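Rubber oxygenase (Streptomyces sp., PDB 5O1L) catalyses the oxidative cleavage of poly(cis-1,4-isoprene) in rubber, adding dioxygen across its double bonds by means of a non-covalently bound b-type heme. Local coordinates at residues A65-G70 against R202-Q207; E102-M107 against T190-R195; G139-A144 against Y329-E334; F237-M242 against A252-Y257. One frame throughout, in Å; residues are numbered along the deposited sequence.

Contact 1 of 4, residues A65-G70 against R202-Q207; sequences AVIDRG and RHLLPQ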
# COMPACT_ATOMS: atom_id res chain seq x y z
N ALA A 65 -18.29 -1.93 18.72
CA ALA A 65 -18.71 -1.56 20.10
C ALA A 65 -18.24 -0.17 20.46
O ALA A 65 -19.03 0.67 20.95
CB ALA A 65 -18.24 -2.55 21.11
N VAL A 66 -16.98 0.15 20.14
CA VAL A 66 -16.44 1.48 20.37
C VAL A 66 -17.26 2.56 19.65
O VAL A 66 -17.65 3.58 20.26
CB VAL A 66 -14.94 1.53 20.02
CG1 VAL A 66 -14.41 2.96 20.02
CG2 VAL A 66 -14.17 0.61 20.99
N ILE A 67 -17.62 2.34 18.40
CA ILE A 67 -18.37 3.28 17.65
C ILE A 67 -19.81 3.43 18.26
O ILE A 67 -20.25 4.54 18.53
CB ILE A 67 -18.45 2.89 16.18
CG1 ILE A 67 -17.07 3.09 15.55
CG2 ILE A 67 -19.45 3.75 15.44
CD1 ILE A 67 -16.88 2.34 14.23
N ASP A 68 -20.44 2.29 18.49
CA ASP A 68 -21.83 2.27 19.01
C ASP A 68 -21.93 2.85 20.43
O ASP A 68 -23.00 3.32 20.80
CB ASP A 68 -22.39 0.84 18.95
CG ASP A 68 -22.68 0.39 17.51
OD1 ASP A 68 -22.71 1.24 16.60
OD2 ASP A 68 -22.85 -0.83 17.28
N ARG A 69 -20.87 2.79 21.24
CA ARG A 69 -20.86 3.41 22.57
C ARG A 69 -20.50 4.86 22.56
O ARG A 69 -20.51 5.47 23.65
CB ARG A 69 -19.94 2.66 23.54
CG ARG A 69 -20.41 1.25 23.87
CD ARG A 69 -19.65 0.56 25.01
NE ARG A 69 -18.19 0.68 24.82
CZ ARG A 69 -17.32 -0.29 24.48
NH1 ARG A 69 -16.04 0.04 24.29
NH2 ARG A 69 -17.63 -1.58 24.35
N GLY A 70 -20.27 5.48 21.40
CA GLY A 70 -19.95 6.88 21.30
C GLY A 70 -18.56 7.24 21.79
O GLY A 70 -18.27 8.39 22.12
N ARG A 202 -15.59 -1.30 8.19
CA ARG A 202 -16.43 -2.49 7.97
C ARG A 202 -17.78 -2.31 8.67
O ARG A 202 -18.78 -2.86 8.23
CB ARG A 202 -15.73 -3.74 8.44
CG ARG A 202 -14.51 -4.10 7.62
CD ARG A 202 -14.07 -5.52 7.93
NE ARG A 202 -12.75 -5.74 7.33
CZ ARG A 202 -11.63 -5.55 8.00
NH1 ARG A 202 -11.55 -5.24 9.30
NH2 ARG A 202 -10.47 -5.62 7.28
N HIS A 203 -17.78 -1.59 9.78
CA HIS A 203 -19.04 -1.28 10.46
C HIS A 203 -19.80 -0.14 9.76
O HIS A 203 -21.05 -0.16 9.67
CB HIS A 203 -18.73 -0.95 11.90
CG HIS A 203 -19.93 -0.78 12.78
ND1 HIS A 203 -20.21 0.40 13.43
CD2 HIS A 203 -20.92 -1.65 13.10
CE1 HIS A 203 -21.34 0.25 14.12
NE2 HIS A 203 -21.81 -0.96 13.91
N LEU A 204 -19.10 0.83 9.20
CA LEU A 204 -19.68 2.04 8.64
C LEU A 204 -20.16 1.92 7.22
O LEU A 204 -21.29 2.34 6.90
CB LEU A 204 -18.70 3.22 8.73
CG LEU A 204 -18.45 3.55 10.20
CD1 LEU A 204 -17.29 4.51 10.33
CD2 LEU A 204 -19.69 4.15 10.86
N LEU A 205 -19.33 1.39 6.30
CA LEU A 205 -19.67 1.44 4.89
C LEU A 205 -20.98 0.69 4.55
O LEU A 205 -21.66 1.16 3.64
CB LEU A 205 -18.52 0.94 3.99
CG LEU A 205 -17.56 1.97 3.50
CD1 LEU A 205 -16.42 1.34 2.65
CD2 LEU A 205 -18.16 3.14 2.70
N PRO A 206 -21.26 -0.46 5.21
CA PRO A 206 -22.54 -1.11 4.86
C PRO A 206 -23.76 -0.26 5.20
O PRO A 206 -24.83 -0.55 4.69
CB PRO A 206 -22.50 -2.40 5.65
CG PRO A 206 -21.04 -2.71 5.72
CD PRO A 206 -20.49 -1.37 6.09
N GLN A 207 -23.57 0.76 6.01
CA GLN A 207 -24.65 1.74 6.29
C GLN A 207 -24.74 2.84 5.22
O GLN A 207 -25.63 3.70 5.32
CB GLN A 207 -24.49 2.29 7.73
CG GLN A 207 -24.42 1.21 8.82
CD GLN A 207 -24.24 1.75 10.24
OE1 GLN A 207 -25.02 2.58 10.70
NE2 GLN A 207 -23.19 1.29 10.95
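His203 meets Asp68 and Ile67 where the last turn of helix 59-68 lies against the C-terminal end of helix 187-204. Its CB points at the opposing segment, and CG, anti to the backbone N (chi1 -173°), carries the imidazole across to it. ND1, the first ring nitrogen, meets hydrocarbon: CD1 of Ile67 lies 3.9 Å from His203 ND1 and CG2 of Ile67 lies 4.0 Å from it, and no polar partner for this buried atom appears in the model. CE1 comes next, with Asp68 OD1 3.0 Å from His203 CE1, at the ring edge and near its plane. At the tip, NE2 is 3.5 Å from Asp68 OD2, and the carboxylate is turned 65° from the ring plane. On one face of the ring, Gln207 NE2 lies 3.8 Å above the plane while it donates to His203 O. Beyond the ring, Ile67 CD1 also reaches Leu204 CD1, at 4.5 Å. This is surface packing between two helix ends, and helix 59-68 closes in a Schellman motif at Gly70. No hydrogen bond joins the segments; a carboxylate so near CE1 and NE2 would be expected to polarise the imidazole and could favour its protonated form.

Contact 2 of 4, residues E102-M107 against T190-R195; sequences EHARRM and TAVKTR. With HEM (protoporphyrin IX containing Fe), chain C.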
# COMPACT_ATOMS: atom_id res chain seq x y z
N GLU A 102 -3.30 -4.33 22.89
CA GLU A 102 -2.14 -4.98 23.52
C GLU A 102 -1.78 -6.27 22.75
O GLU A 102 -0.61 -6.59 22.63
CB GLU A 102 -2.41 -5.23 25.03
CG GLU A 102 -1.88 -4.07 25.90
CD GLU A 102 -0.34 -3.84 25.70
OE1 GLU A 102 0.41 -4.85 25.86
OE2 GLU A 102 0.20 -2.70 25.33
N HIS A 103 -2.79 -6.98 22.27
CA HIS A 103 -2.57 -8.16 21.47
C HIS A 103 -2.11 -7.81 20.05
O HIS A 103 -1.14 -8.41 19.53
CB HIS A 103 -3.89 -8.93 21.42
CG HIS A 103 -3.80 -10.25 20.74
ND1 HIS A 103 -2.97 -11.26 21.20
CD2 HIS A 103 -4.43 -10.75 19.64
CE1 HIS A 103 -3.09 -12.32 20.42
NE2 HIS A 103 -3.97 -12.03 19.47
N ALA A 104 -2.75 -6.80 19.46
CA ALA A 104 -2.45 -6.43 18.08
C ALA A 104 -1.09 -5.85 17.89
O ALA A 104 -0.53 -5.94 16.76
CB ALA A 104 -3.50 -5.48 17.59
N ARG A 105 -0.46 -5.30 18.92
CA ARG A 105 0.83 -4.71 18.78
C ARG A 105 2.00 -5.72 18.82
O ARG A 105 3.13 -5.36 18.59
CB ARG A 105 1.00 -3.57 19.79
CG ARG A 105 1.25 -4.16 21.18
CD ARG A 105 1.40 -3.13 22.29
NE ARG A 105 2.49 -2.21 21.98
CZ ARG A 105 2.77 -1.08 22.58
NH1 ARG A 105 2.01 -0.63 23.58
NH2 ARG A 105 3.77 -0.37 22.12
N ARG A 106 1.68 -6.98 19.08
CA ARG A 106 2.73 -8.00 19.16
C ARG A 106 3.22 -8.37 17.76
O ARG A 106 2.43 -8.68 16.90
CB ARG A 106 2.16 -9.22 19.84
CG ARG A 106 1.86 -8.96 21.32
CD ARG A 106 1.09 -10.10 21.93
NE ARG A 106 1.86 -11.33 21.84
CZ ARG A 106 1.56 -12.39 21.09
NH1 ARG A 106 0.43 -12.45 20.36
NH2 ARG A 106 2.40 -13.41 21.10
N MET A 107 4.52 -8.38 17.63
CA MET A 107 5.15 -8.88 16.39
C MET A 107 4.97 -10.36 16.27
O MET A 107 4.98 -11.05 17.31
CB MET A 107 6.61 -8.54 16.41
CG MET A 107 6.86 -7.06 16.34
SD MET A 107 6.59 -6.33 14.72
CE MET A 107 8.14 -6.83 13.92
N THR A 190 1.30 2.47 13.39
CA THR A 190 0.55 2.71 12.17
C THR A 190 -0.25 1.49 11.81
O THR A 190 -1.39 1.58 11.42
CB THR A 190 1.52 3.06 11.04
OG1 THR A 190 2.08 4.33 11.41
CG2 THR A 190 0.81 3.14 9.68
N ALA A 191 0.37 0.30 11.89
CA ALA A 191 -0.36 -0.91 11.56
C ALA A 191 -1.55 -1.18 12.44
O ALA A 191 -2.64 -1.56 11.96
CB ALA A 191 0.56 -2.12 11.60
N VAL A 192 -1.40 -1.02 13.74
CA VAL A 192 -2.47 -1.25 14.67
C VAL A 192 -3.61 -0.20 14.45
O VAL A 192 -4.79 -0.56 14.38
CB VAL A 192 -2.00 -1.26 16.10
CG1 VAL A 192 -3.19 -1.25 17.06
CG2 VAL A 192 -1.09 -2.42 16.39
N LYS A 193 -3.23 1.06 14.28
CA LYS A 193 -4.25 2.06 14.00
C LYS A 193 -4.95 1.78 12.69
O LYS A 193 -6.16 1.97 12.60
CB LYS A 193 -3.59 3.44 13.99
CG LYS A 193 -3.17 3.91 15.40
CD LYS A 193 -2.62 5.32 15.38
CE LYS A 193 -2.21 5.74 16.77
NZ LYS A 193 -1.71 7.13 16.79
N THR A 194 -4.22 1.34 11.63
CA THR A 194 -4.84 1.00 10.37
C THR A 194 -5.80 -0.13 10.51
O THR A 194 -6.90 -0.13 9.94
CB THR A 194 -3.76 0.71 9.31
OG1 THR A 194 -2.88 1.86 9.15
CG2 THR A 194 -4.41 0.25 7.98
N ARG A 195 -5.39 -1.18 11.25
CA ARG A 195 -6.28 -2.29 11.50
C ARG A 195 -7.60 -1.83 12.13
O ARG A 195 -8.69 -2.29 11.78
CB ARG A 195 -5.53 -3.30 12.34
CG ARG A 195 -6.18 -4.58 12.60
CD ARG A 195 -5.22 -5.57 13.16
NE ARG A 195 -6.01 -6.69 13.45
CZ ARG A 195 -5.69 -7.69 14.22
NH1 ARG A 195 -4.56 -7.68 14.84
NH2 ARG A 195 -6.56 -8.67 14.43
CHA HEM C . -7.65 3.52 5.68
CHB HEM C . -3.60 1.27 4.63
CHC HEM C . -6.08 -2.06 2.24
CHD HEM C . -9.92 0.78 2.45
C1A HEM C . -6.36 3.12 5.62
C2A HEM C . -5.31 3.83 6.31
C3A HEM C . -4.16 3.22 5.97
C4A HEM C . -4.46 2.13 5.16
CMA HEM C . -2.80 3.66 6.44
CAA HEM C . -5.43 5.07 7.22
CBA HEM C . -5.47 6.35 6.37
CGA HEM C . -5.15 7.52 7.22
O1A HEM C . -6.11 7.90 7.90
O2A HEM C . -3.96 8.02 7.20
C1B HEM C . -3.93 0.13 3.91
C2B HEM C . -2.96 -0.81 3.47
C3B HEM C . -3.60 -1.77 2.82
C4B HEM C . -5.01 -1.42 2.81
CMB HEM C . -1.46 -0.75 3.71
CAB HEM C . -3.22 -3.02 2.21
CBB HEM C . -1.91 -3.59 2.15
C1C HEM C . -7.37 -1.58 2.08
C2C HEM C . -8.33 -2.21 1.18
C3C HEM C . -9.41 -1.40 1.29
C4C HEM C . -9.04 -0.29 2.15
CMC HEM C . -8.16 -3.51 0.46
CAC HEM C . -10.69 -1.53 0.59
CBC HEM C . -11.20 -2.58 -0.18
C1D HEM C . -9.62 1.77 3.34
C2D HEM C . -10.58 2.80 3.78
C3D HEM C . -9.97 3.57 4.67
C4D HEM C . -8.63 3.01 4.84
CMD HEM C . -11.94 2.92 3.19
CAD HEM C . -10.55 4.81 5.39
CBD HEM C . -10.32 6.01 4.48
CGD HEM C . -10.96 7.25 5.13
O1D HEM C . -10.19 8.19 5.43
O2D HEM C . -12.19 7.35 5.37
NA HEM C . -5.84 2.06 4.95
NB HEM C . -5.13 -0.29 3.46
NC HEM C . -7.78 -0.41 2.64
ND HEM C . -8.48 1.89 4.07
FE HEM C . -6.83 0.80 3.80
O HOH W 1 -2.02 -6.39 14.46
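Ala104 and Val192 bring the end of helix 95-104 onto helix 187-204, their CA atoms only 6.2 Å apart. Both CB atoms point across the contact. The touching branch of Val192 is CG2, which is anti to its carbonyl carbon and rests 3.6 Å from Ala104 O and 4.1 Å from Ala104 CB. The same methyl also touches the next residue, 3.8 Å from Arg105 CA. The long arm of Arg105 then leads away from the interface: NH1 forms a salt bridge with Glu102 OE2, and NH2 donates to Gln87 O.

Arg195, one helical turn after Val192, also reaches the Ala104 methyl, from a different direction. Its chain is extended from CG to NE and sets NH1 3.7 Å from Ala104 CB, an oblique approach to the guanidinium. A water in the guanidinium plane accepts from Arg195 NH1 at 2.9 Å and donates to Ala104 O at 2.8 Å, so the carbonyl near the helix end is tied to the neighbouring helix indirectly. Helix 187-204 lines the heme pocket of this globin-clan catalytic domain through Thr194, and it carries His198, the inferred axial ligand of the iron. Thr194 faces the porphyrin, its CG2 lying 3.4 Å from HEM C4A, while its OG1 donates to Thr190 O. Away from the heme, Arg195 NE and NH2 form salt bridges with Asp56 and Glu58.

Contact 3 of 4, residues G139-A144 against Y329-E334; sequences GLMSTA and YTLGGE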
# COMPACT_ATOMS: atom_id res chain seq x y z
N GLY A 139 -0.11 3.96 -6.53
CA GLY A 139 -1.18 4.94 -6.25
C GLY A 139 -2.16 5.10 -7.41
O GLY A 139 -3.36 5.05 -7.22
N LEU A 140 -1.67 5.23 -8.64
CA LEU A 140 -2.54 5.25 -9.80
C LEU A 140 -3.17 3.90 -10.07
O LEU A 140 -4.36 3.83 -10.42
CB LEU A 140 -1.80 5.75 -11.05
CG LEU A 140 -1.62 7.26 -11.07
CD1 LEU A 140 -0.57 7.79 -12.04
CD2 LEU A 140 -2.97 7.94 -11.32
N MET A 141 -2.44 2.79 -9.89
CA MET A 141 -3.05 1.51 -10.09
C MET A 141 -4.24 1.32 -9.19
O MET A 141 -5.18 0.62 -9.60
CB MET A 141 -2.03 0.37 -9.83
CG MET A 141 -2.50 -0.92 -10.42
SD MET A 141 -1.66 -2.37 -9.85
CE MET A 141 0.05 -1.88 -9.80
N SER A 142 -4.20 1.87 -7.97
CA SER A 142 -5.29 1.70 -7.01
C SER A 142 -6.63 2.22 -7.57
O SER A 142 -7.68 1.66 -7.25
CB SER A 142 -4.97 2.38 -5.73
OG SER A 142 -5.24 3.78 -5.80
N THR A 143 -6.55 3.17 -8.48
CA THR A 143 -7.79 3.73 -9.12
C THR A 143 -8.37 2.80 -10.14
O THR A 143 -9.54 3.00 -10.58
CB THR A 143 -7.54 5.15 -9.70
OG1 THR A 143 -6.72 5.08 -10.89
CG2 THR A 143 -6.92 6.05 -8.69
N ALA A 144 -7.66 1.72 -10.48
CA ALA A 144 -8.18 0.62 -11.27
C ALA A 144 -8.56 -0.63 -10.46
O ALA A 144 -8.89 -1.64 -11.04
CB ALA A 144 -7.21 0.25 -12.38
N TYR A 329 4.54 4.40 -18.72
CA TYR A 329 5.72 3.55 -18.85
C TYR A 329 5.74 2.52 -17.70
O TYR A 329 6.12 1.37 -17.93
CB TYR A 329 6.93 4.46 -18.78
CG TYR A 329 8.24 3.72 -18.65
CD1 TYR A 329 8.71 2.95 -19.66
CD2 TYR A 329 9.02 3.87 -17.52
CE1 TYR A 329 9.89 2.26 -19.51
CE2 TYR A 329 10.22 3.26 -17.38
CZ TYR A 329 10.66 2.48 -18.35
OH TYR A 329 11.89 1.82 -18.18
N THR A 330 5.41 2.99 -16.52
CA THR A 330 5.48 2.17 -15.30
C THR A 330 4.37 1.15 -15.30
O THR A 330 4.61 -0.07 -15.04
CB THR A 330 5.40 3.05 -14.11
OG1 THR A 330 6.56 3.90 -14.07
CG2 THR A 330 5.38 2.23 -12.88
N LEU A 331 3.15 1.56 -15.61
CA LEU A 331 1.99 0.65 -15.54
C LEU A 331 1.77 -0.17 -16.80
O LEU A 331 1.00 -1.17 -16.75
CB LEU A 331 0.74 1.43 -15.21
CG LEU A 331 0.83 2.01 -13.80
CD1 LEU A 331 -0.17 3.11 -13.60
CD2 LEU A 331 0.67 0.92 -12.74
N GLY A 332 2.33 0.28 -17.89
CA GLY A 332 2.04 -0.31 -19.21
C GLY A 332 0.86 0.36 -19.82
O GLY A 332 -0.01 0.94 -19.16
N GLY A 333 0.79 0.27 -21.14
CA GLY A 333 -0.26 0.95 -21.88
C GLY A 333 -1.64 0.39 -21.66
O GLY A 333 -2.59 1.17 -21.67
N GLU A 334 -1.79 -0.88 -21.36
CA GLU A 334 -3.12 -1.46 -21.09
C GLU A 334 -3.73 -0.93 -19.83
O GLU A 334 -4.87 -0.47 -19.83
CB GLU A 334 -3.08 -2.98 -20.99
CG GLU A 334 -2.80 -3.69 -22.31
CD GLU A 334 -2.50 -5.17 -22.08
OE1 GLU A 334 -1.31 -5.56 -22.28
OE2 GLU A 334 -3.46 -5.91 -21.65
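Leu140 and Met141, in the last turn of helix 127-142, receive the two methyl branches of Leu331. Leu140 comes first: its CB points toward the opposing segment and lies 4.0 Å from Leu331 CD1. At Met141 the contact passes to the other branch, with Leu331 CD2 4.0 Å from Met141 CB and 4.1 Å from Met141 CE. The Met141 side chain leaves with CG anti to the backbone N (chi1 -162°) and bends at chi3 (-41°), which brings its terminal methyl back beside the leucine. The isobutyl group of Leu331 thus straddles two consecutive residues, one methyl for each, and the fit is entirely apolar.

Ser142 takes no part in the contact with Leu331; its OG donates to Gly139 O at 2.7 Å. Thr143 repeats the pattern one residue later: its OG1 meets Leu140 O at 2.7 Å in the carbonyl plane, and this oxygen also accepts from Thr143 N. These two hydroxyls bond to carbonyls of the final helical turn, where the backbone bond from Ser142 N to Gly139 O is weak. On the other segment the helix is interrupted just after the contact, at Gly332, whose positive phi (89°) ends helix 320-331 and which serves as N-cap of helix 333-339.

The contact is buried packing within the catalytic domain; the Met141 side chain lies about 12 Å from the heme and about 6 Å from a bound imidazole, probably from the crystallisation liquor. Helix 224-244 flanks it, with Phe237 touching Met141, Thr330 and Leu331, while helix 298-313 lies against Leu140 through Thr304 and Leu307.

Contact 4 of 4, residues F237-M242 against A252-Y257; sequences FVMRKM and ADAEAY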
# COMPACT_ATOMS: atom_id res chain seq x y z
N PHE A 237 4.26 -5.72 -7.11
CA PHE A 237 4.44 -4.79 -8.23
C PHE A 237 5.75 -4.04 -8.16
O PHE A 237 6.51 -3.98 -9.14
CB PHE A 237 3.27 -3.75 -8.19
CG PHE A 237 3.47 -2.57 -9.13
CD1 PHE A 237 3.33 -2.72 -10.43
CD2 PHE A 237 3.78 -1.35 -8.59
CE1 PHE A 237 3.48 -1.57 -11.31
CE2 PHE A 237 3.96 -0.23 -9.40
CZ PHE A 237 3.79 -0.38 -10.74
N VAL A 238 6.09 -3.49 -7.02
CA VAL A 238 7.33 -2.71 -6.91
C VAL A 238 8.51 -3.55 -7.18
O VAL A 238 9.44 -3.11 -7.89
CB VAL A 238 7.40 -2.00 -5.54
CG1 VAL A 238 8.76 -1.39 -5.28
CG2 VAL A 238 6.38 -0.98 -5.49
N MET A 239 8.58 -4.76 -6.61
CA MET A 239 9.74 -5.64 -6.88
C MET A 239 9.82 -5.95 -8.35
O MET A 239 10.95 -5.94 -8.92
CB MET A 239 9.69 -6.90 -6.01
CG MET A 239 10.87 -7.79 -6.19
SD MET A 239 12.46 -6.98 -5.84
CE MET A 239 12.29 -6.59 -4.10
N ARG A 240 8.70 -6.28 -8.98
CA ARG A 240 8.73 -6.58 -10.41
C ARG A 240 9.28 -5.43 -11.20
O ARG A 240 10.15 -5.61 -12.11
CB ARG A 240 7.39 -7.00 -10.95
CG ARG A 240 7.35 -7.25 -12.45
CD ARG A 240 5.96 -7.71 -12.91
NE ARG A 240 4.85 -6.75 -12.73
CZ ARG A 240 4.51 -5.73 -13.52
NH1 ARG A 240 5.20 -5.39 -14.61
NH2 ARG A 240 3.47 -4.99 -13.18
N LYS A 241 8.81 -4.26 -10.94
CA LYS A 241 9.26 -3.09 -11.73
C LYS A 241 10.71 -2.76 -11.44
O LYS A 241 11.47 -2.45 -12.42
CB LYS A 241 8.41 -1.90 -11.42
CG LYS A 241 7.00 -1.98 -11.88
CD LYS A 241 6.80 -2.36 -13.34
CE LYS A 241 7.51 -1.41 -14.30
NZ LYS A 241 7.15 -1.76 -15.70
N MET A 242 11.20 -2.85 -10.22
CA MET A 242 12.59 -2.54 -9.94
C MET A 242 13.47 -3.48 -10.75
O MET A 242 14.50 -3.06 -11.35
CB MET A 242 12.93 -2.61 -8.46
CG MET A 242 12.35 -1.40 -7.79
SD MET A 242 13.03 -1.19 -6.14
CE MET A 242 12.60 -2.65 -5.53
N ALA A 252 19.46 -11.42 -1.33
CA ALA A 252 19.26 -11.18 0.07
C ALA A 252 18.36 -9.93 0.29
O ALA A 252 17.46 -9.95 1.15
CB ALA A 252 20.57 -10.96 0.78
N ASP A 253 18.58 -8.89 -0.51
CA ASP A 253 17.74 -7.70 -0.37
C ASP A 253 16.33 -7.98 -0.83
O ASP A 253 15.37 -7.47 -0.22
CB ASP A 253 18.29 -6.55 -1.19
CG ASP A 253 19.43 -5.81 -0.49
OD1 ASP A 253 19.61 -5.90 0.74
OD2 ASP A 253 20.15 -5.10 -1.23
N ALA A 254 16.10 -8.73 -1.90
CA ALA A 254 14.79 -9.11 -2.33
C ALA A 254 14.06 -9.86 -1.23
O ALA A 254 12.87 -9.65 -1.01
CB ALA A 254 14.80 -9.93 -3.58
N GLU A 255 14.75 -10.79 -0.60
CA GLU A 255 14.13 -11.56 0.49
C GLU A 255 13.81 -10.69 1.68
O GLU A 255 12.78 -10.89 2.34
CB GLU A 255 15.01 -12.70 0.90
CG GLU A 255 15.07 -13.75 -0.16
CD GLU A 255 13.80 -14.37 -0.56
OE1 GLU A 255 13.04 -14.74 0.40
OE2 GLU A 255 13.60 -14.57 -1.78
N ALA A 256 14.66 -9.72 1.98
CA ALA A 256 14.41 -8.83 3.12
C ALA A 256 13.25 -7.91 2.85
O ALA A 256 12.42 -7.67 3.74
CB ALA A 256 15.65 -8.03 3.39
N TYR A 257 13.14 -7.41 1.62
CA TYR A 257 11.99 -6.61 1.22
C TYR A 257 10.70 -7.41 1.33
O TYR A 257 9.68 -6.93 1.89
CB TYR A 257 12.18 -6.05 -0.21
CG TYR A 257 11.07 -5.19 -0.74
CD1 TYR A 257 11.01 -3.89 -0.41
CD2 TYR A 257 10.09 -5.68 -1.55
CE1 TYR A 257 10.00 -3.09 -0.92
CE2 TYR A 257 9.08 -4.90 -2.07
CZ TYR A 257 9.04 -3.60 -1.72
OH TYR A 257 7.97 -2.81 -2.20
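The segments of helices 224-244 and 251-267 run nearly antiparallel, at 161° between their N-to-C directions, with axes 11.6 Å apart at closest approach and Met239 and Ala254 nearest in CA register. That spacing is filled by long side chains reaching across it, chiefly Met239 and Tyr257. Tyr257 leaves its helix with CG anti to the backbone N (chi1 -179°), and its ring spans the gap, so that OH meets Val238. Met239, extending from the other helix, runs alongside the tyrosine in the reverse direction. The methionine chain bends at both chi2 (58°) and chi3, and these turns deliver its methyl to the base of the ring: CE lies 3.5 Å from Tyr257 CD2 and 3.8 Å from Tyr257 CG, an oblique approach. The same methyl also touches Ala254, one turn earlier on the tyrosine's helix, 4.2 Å from Ala254 CB.

At the far end of the ring, Val238 crosses the tyrosine at about a right angle. Both its CB and its CG1 lie 3.5 Å from Tyr257 OH. Trp279 of helix 279-289 touches both Met239 and Tyr257. The two helices form an antiparallel hairpin, joined by a short connection, within the catalytic domain.

All four touching residues are buried and no hydrogen bond crosses between the segments. The contact rests on apolar packing of Met239 and Val238 against Tyr257 and Ala254; the phenol OH has its hydrogen-bond partner elsewhere, in the hydroxyl of Tyr134 on helix 127-142.

In the fold
Contacts 1 and 2 share helix 187-204, which is met by the ends of helices 59-68 and 95-104; their centres are 19 Å apart. Contacts 3 and 4 are likewise 19 Å apart, but they touch: Phe237 of contact 4 packs into contact 3, and Lys241 NZ bonds to Thr330 O. Along the chain, contact 2 falls between the segments of contact 1 and contact 4 between those of contact 3, whereas contacts 1 and 2 each alternate with contact 3. Contacts 1 and 4, with centres 37 Å apart, lie on opposite sides of the chain's centre. In this strandless fold, contacts 1 and 2 join N-terminal helices to helix 187-204, which lines the heme pocket; contacts 3 and 4 lie wholly within the catalytic-domain range.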